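PDB 3P9Y: CG14216 from Drosophila melanogaster, which removes phosphate from the phosphorylated C-terminal domain of RNA polymerase II, and probably acts in RNA processing and termination. Local coordinates for residues 18-23 and 87-92; 59-64 and 99-104. The protein carries 2 engineered substitutions. One frame throughout, in Å; residues are numbered along the deposited sequence.

How the interactions relate
Interaction 1 holds the phosphate-binding loop of the phosphatase, whose backbone grips the phosphorylated side chain of the bound peptide; interaction 2 lies nearer the surface, with its centre 13 Å from that of interaction 1. The four segments alternate along the chain, and the two contacts meet at Ser18 and Asn19: Ser18 O lies 3.9 Å from Pro99 CB and also 3.9 Å from Phe61 CE1, while the Asn19 side chain rests on Pro99. Tyr65, at the start of helix 65-82, serves both. It packs on Met20 and Asn92 of interaction 1 and on Pro99 of interaction 2, and its hydroxyl is hydrogen-bonded to Asn19 O. Pro99 touches both Asn19 of the loop and Tyr65, so the two contacts share a border there.

Interaction 1: residues 18-23 and 87-92; sequences SNMNRS and HMLDRN
Asn92 and Met20 make the direct hydrogen bond of this contact: Asn92 ND2 donates to Met20 O at 3.0 Å, meeting a lone pair in the carbonyl plane. Asparagine suits the place because it can donate and accept at once. Its OD1 is held side-on by Arg91, through NE at 2.8 Å and NH2 at 3.0 Å, both coming from the same face of the amide; this fixes the amide's rotation and keeps ND2 on the loop. Bends at chi2 (-85°) and chi3 (-42°) fold the Arg91 chain back to allow that grip. The same NH2 donates to a water that in turn donates to Asn21 OD1 (2.8 Å), while Arg91 NH1 forms a salt bridge with Glu25. Asn21 ND2 bonds to Asn147.

The van der Waals contacts use the two methionines, whose unbranched chains can thread between neighbours. Met88 turns only at chi3 (-64°) and lays CE against the Asn21 side chain, 3.7 Å from Asn21 CB. Met20 CE presses on Leu89 CD2 at 3.5 Å, a tight fit.

Segment 18-23 holds most of the phosphate-binding loop of the low-molecular-weight phosphatase-like fold and, after strand 11-16, runs into the start of helix 22-32; Ser18 N, Met20 N, Asn21 N and Arg22 NE bind the peptide's modified side chain. Helix 85-95 flanks this loop, and Met20 and Leu89 continue onto Leu48 of strand 46-48 and onto helix 65-82.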
# COMPACT_ATOMS: atom_id res chain seq x y z
N SER A 18 -8.09 2.84 -1.32
CA SER A 18 -8.98 2.76 -0.16
C SER A 18 -8.32 2.16 1.08
O SER A 18 -8.96 2.04 2.12
CB SER A 18 -10.23 1.94 -0.52
OG SER A 18 -10.99 2.59 -1.53
N ASN A 19 -7.05 1.78 0.95
CA ASN A 19 -6.30 1.14 2.02
C ASN A 19 -7.04 -0.11 2.51
O ASN A 19 -7.18 -0.34 3.71
CB ASN A 19 -6.07 2.12 3.17
CG ASN A 19 -5.11 1.59 4.22
OD1 ASN A 19 -4.16 0.86 3.93
ND2 ASN A 19 -5.35 1.97 5.45
N MET A 20 -7.51 -0.90 1.55
CA MET A 20 -8.35 -2.07 1.81
C MET A 20 -7.73 -3.36 1.29
O MET A 20 -7.58 -4.32 2.03
CB MET A 20 -9.72 -1.90 1.15
CG MET A 20 -10.77 -1.32 2.07
SD MET A 20 -11.23 -2.45 3.40
CE MET A 20 -12.07 -1.31 4.49
N ASN A 21 -7.40 -3.38 -0.00
CA ASN A 21 -6.95 -4.61 -0.64
C ASN A 21 -5.44 -4.63 -0.88
O ASN A 21 -4.70 -5.26 -0.14
CB ASN A 21 -7.69 -4.81 -1.97
CG ASN A 21 -7.28 -6.09 -2.68
OD1 ASN A 21 -6.94 -7.09 -2.04
ND2 ASN A 21 -7.32 -6.06 -4.00
N ARG A 22 -5.00 -3.92 -1.92
CA ARG A 22 -3.62 -4.02 -2.39
C ARG A 22 -2.58 -3.59 -1.36
O ARG A 22 -1.58 -4.27 -1.17
CB ARG A 22 -3.46 -3.21 -3.69
CG ARG A 22 -4.18 -3.83 -4.89
CD ARG A 22 -4.30 -2.83 -6.05
NE ARG A 22 -5.13 -1.68 -5.69
CZ ARG A 22 -5.31 -0.60 -6.46
NH1 ARG A 22 -4.71 -0.52 -7.64
NH2 ARG A 22 -6.08 0.39 -6.04
N SER A 23 -2.81 -2.46 -0.70
CA SER A 23 -1.84 -1.95 0.27
C SER A 23 -1.78 -2.85 1.50
O SER A 23 -0.73 -2.97 2.14
CB SER A 23 -2.17 -0.52 0.70
OG SER A 23 -3.31 -0.49 1.55
N HIS A 87 -13.44 -11.72 4.69
CA HIS A 87 -12.10 -12.22 4.98
C HIS A 87 -11.08 -11.10 4.84
O HIS A 87 -10.18 -10.97 5.66
CB HIS A 87 -11.72 -13.39 4.07
CG HIS A 87 -10.29 -13.80 4.20
ND1 HIS A 87 -9.76 -14.29 5.37
CD2 HIS A 87 -9.27 -13.77 3.31
CE1 HIS A 87 -8.48 -14.56 5.20
NE2 HIS A 87 -8.16 -14.25 3.96
N MET A 88 -11.22 -10.30 3.79
CA MET A 88 -10.32 -9.17 3.59
C MET A 88 -10.36 -8.24 4.79
O MET A 88 -9.32 -7.82 5.30
CB MET A 88 -10.71 -8.39 2.32
CG MET A 88 -9.87 -7.14 2.09
SD MET A 88 -10.34 -6.26 0.57
CE MET A 88 -9.90 -7.49 -0.66
N LEU A 89 -11.57 -7.92 5.26
CA LEU A 89 -11.75 -7.00 6.37
C LEU A 89 -11.20 -7.61 7.66
O LEU A 89 -10.69 -6.90 8.52
CB LEU A 89 -13.22 -6.64 6.52
CG LEU A 89 -13.76 -5.70 5.43
CD1 LEU A 89 -15.26 -5.86 5.25
CD2 LEU A 89 -13.39 -4.25 5.74
N ASP A 90 -11.32 -8.92 7.79
CA ASP A 90 -10.82 -9.62 8.97
C ASP A 90 -9.30 -9.58 9.00
O ASP A 90 -8.70 -9.33 10.04
CB ASP A 90 -11.30 -11.07 8.96
CG ASP A 90 -10.86 -11.83 10.19
OD1 ASP A 90 -11.12 -11.35 11.31
OD2 ASP A 90 -10.24 -12.91 10.03
N ARG A 91 -8.68 -9.83 7.85
CA ARG A 91 -7.23 -9.77 7.73
C ARG A 91 -6.75 -8.36 8.10
O ARG A 91 -5.77 -8.19 8.82
CB ARG A 91 -6.81 -10.14 6.31
CG ARG A 91 -5.31 -10.33 6.11
CD ARG A 91 -4.60 -9.00 5.83
NE ARG A 91 -5.37 -8.17 4.91
CZ ARG A 91 -5.47 -8.38 3.60
NH1 ARG A 91 -4.85 -9.40 3.04
NH2 ARG A 91 -6.21 -7.56 2.85
N ASN A 92 -7.47 -7.35 7.61
CA ASN A 92 -7.11 -5.96 7.86
C ASN A 92 -7.20 -5.61 9.35
O ASN A 92 -6.32 -4.95 9.90
CB ASN A 92 -8.01 -5.02 7.06
CG ASN A 92 -7.82 -5.16 5.55
OD1 ASN A 92 -6.83 -5.74 5.09
ND2 ASN A 92 -8.75 -4.63 4.78
O HOH W 1 -6.33 -8.64 0.19

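Interaction 2: residues 59-64 and 99-104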
# COMPACT_ATOMS: atom_id res chain seq x y z
N TYR A 59 -17.36 4.37 2.92
CA TYR A 59 -17.16 4.79 4.30
C TYR A 59 -16.10 5.87 4.35
O TYR A 59 -15.35 6.06 3.40
CB TYR A 59 -16.72 3.60 5.16
CG TYR A 59 -17.56 2.37 4.97
CD1 TYR A 59 -18.60 2.07 5.84
CD2 TYR A 59 -17.33 1.50 3.92
CE1 TYR A 59 -19.38 0.95 5.67
CE2 TYR A 59 -18.09 0.37 3.74
CZ TYR A 59 -19.12 0.10 4.62
OH TYR A 59 -19.88 -1.03 4.43
N GLU A 60 -16.03 6.57 5.48
CA GLU A 60 -15.01 7.58 5.68
C GLU A 60 -13.75 6.91 6.18
O GLU A 60 -13.82 5.87 6.84
CB GLU A 60 -15.48 8.62 6.70
CG GLU A 60 -16.72 9.42 6.27
CD GLU A 60 -16.43 10.39 5.14
OE1 GLU A 60 -15.32 10.98 5.12
OE2 GLU A 60 -17.31 10.56 4.27
N PHE A 61 -12.59 7.49 5.88
CA PHE A 61 -11.36 7.01 6.47
C PHE A 61 -11.47 7.21 7.97
O PHE A 61 -12.02 8.21 8.43
CB PHE A 61 -10.15 7.76 5.90
CG PHE A 61 -9.69 7.24 4.57
CD1 PHE A 61 -8.74 6.24 4.50
CD2 PHE A 61 -10.22 7.74 3.40
CE1 PHE A 61 -8.31 5.75 3.28
CE2 PHE A 61 -9.80 7.26 2.17
CZ PHE A 61 -8.85 6.26 2.12
N GLY A 62 -10.99 6.24 8.74
CA GLY A 62 -11.14 6.28 10.18
C GLY A 62 -12.20 5.31 10.68
O GLY A 62 -12.19 4.95 11.86
N THR A 63 -13.10 4.90 9.81
CA THR A 63 -14.07 3.86 10.14
C THR A 63 -13.31 2.56 10.39
O THR A 63 -12.59 2.08 9.52
CB THR A 63 -15.07 3.61 8.99
OG1 THR A 63 -15.69 4.84 8.60
CG2 THR A 63 -16.16 2.63 9.43
N LYS A 64 -13.45 2.00 11.59
CA LYS A 64 -12.78 0.75 11.93
C LYS A 64 -13.13 -0.35 10.94
O LYS A 64 -14.28 -0.46 10.51
CB LYS A 64 -13.17 0.30 13.34
CG LYS A 64 -12.71 1.22 14.46
CD LYS A 64 -13.12 0.65 15.81
CE LYS A 64 -12.92 1.64 16.94
NZ LYS A 64 -13.46 1.13 18.23
N PRO A 99 -8.62 2.03 8.21
CA PRO A 99 -8.02 2.63 7.02
C PRO A 99 -7.53 4.06 7.29
O PRO A 99 -8.23 4.82 7.97
CB PRO A 99 -9.16 2.67 6.00
CG PRO A 99 -10.34 2.03 6.64
CD PRO A 99 -9.96 1.47 7.96
N GLU A 100 -6.36 4.41 6.76
CA GLU A 100 -5.78 5.74 6.94
C GLU A 100 -5.52 6.38 5.58
O GLU A 100 -5.20 5.70 4.62
CB GLU A 100 -4.46 5.64 7.68
CG GLU A 100 -4.51 4.78 8.93
CD GLU A 100 -3.14 4.61 9.54
OE1 GLU A 100 -2.62 5.60 10.09
OE2 GLU A 100 -2.58 3.50 9.47
N ARG A 101 -5.65 7.70 5.53
CA ARG A 101 -5.44 8.45 4.29
C ARG A 101 -4.02 9.00 4.30
O ARG A 101 -3.57 9.57 5.29
CB ARG A 101 -6.47 9.59 4.17
CG ARG A 101 -6.94 9.85 2.74
CD ARG A 101 -8.04 10.91 2.66
NE ARG A 101 -7.51 12.24 2.39
CZ ARG A 101 -7.57 12.87 1.21
NH1 ARG A 101 -8.16 12.30 0.17
NH2 ARG A 101 -7.05 14.08 1.08
N PHE A 102 -3.31 8.82 3.19
CA PHE A 102 -1.91 9.23 3.11
C PHE A 102 -1.77 10.73 3.28
O PHE A 102 -0.83 11.21 3.91
CB PHE A 102 -1.29 8.81 1.78
CG PHE A 102 0.12 9.31 1.59
CD1 PHE A 102 1.17 8.74 2.30
CD2 PHE A 102 0.39 10.36 0.73
CE1 PHE A 102 2.46 9.21 2.14
CE2 PHE A 102 1.68 10.83 0.57
CZ PHE A 102 2.72 10.25 1.27
N GLN A 103 -2.70 11.48 2.70
CA GLN A 103 -2.61 12.94 2.67
C GLN A 103 -2.76 13.54 4.06
O GLN A 103 -2.48 14.72 4.26
CB GLN A 103 -3.67 13.52 1.73
CG GLN A 103 -3.48 13.19 0.25
CD GLN A 103 -4.26 11.96 -0.20
OE1 GLN A 103 -4.40 10.99 0.54
NE2 GLN A 103 -4.77 12.00 -1.43
N ASP A 104 -3.19 12.73 5.02
CA ASP A 104 -3.41 13.21 6.39
C ASP A 104 -2.38 12.70 7.39
O ASP A 104 -2.45 13.03 8.57
CB ASP A 104 -4.82 12.83 6.86
CG ASP A 104 -5.91 13.49 6.04
OD1 ASP A 104 -5.81 14.72 5.81
OD2 ASP A 104 -6.86 12.80 5.63
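With chi1 at -81°, Phe61 sets CG beside its own backbone N and swings its ring over to segment 99-104, where Arg101, extended at chi2 (175°), carries its methylenes across the ring. Arg101 CG sits over the centre of one face, 3.9 Å from the centroid of the Phe61 ring, a CH-pi contact that a long aliphatic stem is well fitted to make. Phe61 CD1 meets Pro99 CB at 3.9 Å. Beyond the ring the Arg101 chain bends; NH1 bonds to Gly43 O, and NE forms a salt bridge with Asp104 OD2 whose hydrogen bond is weak. The backbone behind the ring is a type II beta turn from Glu60 to Thr63, in the loop joining strand 57-59 to helix 65-82. Gly62 has the positive phi (105°) that this turn needs, where a CB would strike the preceding carbonyl, and its N donates to Pro99 O at 3.2 Å. Were Phe61 replaced by an alanine, the Arg101 methylenes would probably lose the ring face they lie on, and a gap would be likely to open beside Pro99. Thr63 OG1 donates to Glu60 O at 2.8 Å, bracing the turn, while Thr63 O abuts Pro99 CD at 3.1 Å.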